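Local coordinates for protein serine acetyltransferase (Bacteroides vulgatus ATCC 8482, PDB 3F1X) that probably acts as an acyltransferase in amino-acid biosynthesis, transferring an acetyl group to serine, at residues A197-H202 with V211-T216. Sequence-based numbering, arbitrary orientation.
Sequences AQIGHH and VVIGAT
Ile213 sends its two branches to two different residues of 197-202 and makes both apolar side-chain contacts, while Ala197 is the residue most covered by the other segment. The CG2 methyl of Ile213 lies 3.7 Å from CB of Ala197. CD1, at the end of the longer branch, meets CD1 of Ile199 tip to tip at 4.2 Å. The first torsion of Ile213 (chi1 -61°) divides the work: CG2 stands opposite the backbone N and goes to the alanine, while CG1 stays beside that N and runs on, fully extended, toward the other isoleucine. Ile199 is extended in the same way, and the two chains end against each other.

The tight part is around Ala197, whose methyl is also 3.7 Å from O of Gly214, just where the chain leaves strand 212-213 to turn. That carbonyl is hydrogen-bonded to Ser217 OG. No hydrogen bond joins 197-202 to 211-216: Ala197 N and Ala215 O come within 3.3 Å, but the angle is poor. The backbones pair elsewhere: Gln198 with Ser217 and Ile219, and Val211, just before its strand, with Asp192. Ile219 also packs on both isoleucines, while Tyr163 of helix 155-171 touches Ile199.

Away from this apolar core the contact thins out. The CB atoms of Ala215 and Thr216 are directed away from 197-202, and exposed Gln198 turns its amide end away from 211-216. Strands 198-199 and 212-213 belong to different parallel sheets, and the chain between them passes through strand 204-206 of a third. The contact fills the coil interior, joining the first coil, through 198-199, to the second, through 212-213. Three parallel sheets built from successive short strands mark the left-handed parallel beta-helix, the LbH domain of serine acetyltransferases.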
# COMPACT_ATOMS: atom_id res chain seq x y z
N ALA A 197 33.34 14.57 -3.47
CA ALA A 197 33.61 15.86 -4.09
C ALA A 197 33.48 16.94 -3.03
O ALA A 197 32.78 16.76 -2.04
CB ALA A 197 32.62 16.12 -5.23
N GLN A 198 34.18 18.06 -3.24
CA GLN A 198 34.14 19.20 -2.33
C GLN A 198 33.47 20.33 -3.10
O GLN A 198 33.93 20.71 -4.17
CB GLN A 198 35.56 19.59 -1.91
CG GLN A 198 35.66 20.78 -0.97
CD GLN A 198 35.04 20.52 0.40
OE1 GLN A 198 33.81 20.44 0.53
NE2 GLN A 198 35.89 20.40 1.42
N ILE A 199 32.37 20.86 -2.57
CA ILE A 199 31.65 21.89 -3.29
C ILE A 199 31.29 23.10 -2.45
O ILE A 199 30.67 22.98 -1.38
CB ILE A 199 30.37 21.31 -3.91
CG1 ILE A 199 30.73 20.13 -4.82
CG2 ILE A 199 29.63 22.39 -4.69
CD1 ILE A 199 29.52 19.49 -5.49
N GLY A 200 31.65 24.28 -2.96
CA GLY A 200 31.39 25.52 -2.26
C GLY A 200 29.95 26.00 -2.22
O GLY A 200 29.04 25.36 -2.74
N HIS A 201 29.76 27.16 -1.60
CA HIS A 201 28.43 27.74 -1.46
C HIS A 201 27.89 28.28 -2.78
O HIS A 201 28.62 28.35 -3.78
CB HIS A 201 28.46 28.87 -0.42
CG HIS A 201 28.64 28.39 0.99
ND1 HIS A 201 29.39 27.27 1.30
CD2 HIS A 201 28.19 28.88 2.17
CE1 HIS A 201 29.39 27.10 2.61
NE2 HIS A 201 28.67 28.06 3.16
N HIS A 202 26.62 28.65 -2.78
CA HIS A 202 25.97 29.19 -3.97
C HIS A 202 26.29 28.36 -5.20
O HIS A 202 26.67 28.89 -6.24
CB HIS A 202 26.41 30.64 -4.18
CG HIS A 202 26.05 31.55 -3.04
ND1 HIS A 202 26.78 31.61 -1.87
CD2 HIS A 202 25.01 32.40 -2.88
CE1 HIS A 202 26.20 32.45 -1.04
NE2 HIS A 202 25.12 32.95 -1.63
N VAL A 211 25.23 15.39 -15.78
CA VAL A 211 26.33 15.99 -15.04
C VAL A 211 27.05 14.91 -14.25
O VAL A 211 26.41 14.06 -13.62
CB VAL A 211 25.83 17.07 -14.06
CG1 VAL A 211 26.91 17.37 -13.02
CG2 VAL A 211 25.49 18.35 -14.82
N VAL A 212 28.38 14.92 -14.30
CA VAL A 212 29.20 13.96 -13.56
C VAL A 212 30.30 14.72 -12.81
O VAL A 212 31.11 15.43 -13.43
CB VAL A 212 29.85 12.91 -14.48
CG1 VAL A 212 30.77 12.00 -13.66
CG2 VAL A 212 28.78 12.07 -15.15
N ILE A 213 30.32 14.60 -11.49
CA ILE A 213 31.33 15.28 -10.67
C ILE A 213 32.12 14.21 -9.95
O ILE A 213 31.61 13.54 -9.05
CB ILE A 213 30.67 16.25 -9.65
CG1 ILE A 213 29.86 17.32 -10.39
CG2 ILE A 213 31.74 16.92 -8.78
CD1 ILE A 213 29.14 18.31 -9.48
N GLY A 214 33.39 14.06 -10.35
CA GLY A 214 34.29 13.06 -9.80
C GLY A 214 34.67 13.13 -8.32
O GLY A 214 34.65 14.19 -7.70
N ALA A 215 35.05 11.97 -7.79
CA ALA A 215 35.42 11.80 -6.39
C ALA A 215 36.33 12.84 -5.74
O ALA A 215 36.11 13.21 -4.59
CB ALA A 215 36.02 10.41 -6.18
N THR A 216 37.34 13.32 -6.45
CA THR A 216 38.22 14.31 -5.83
C THR A 216 38.10 15.70 -6.41
O THR A 216 39.02 16.51 -6.30
CB THR A 216 39.70 13.85 -5.88
OG1 THR A 216 40.12 13.72 -7.25
CG2 THR A 216 39.86 12.52 -5.16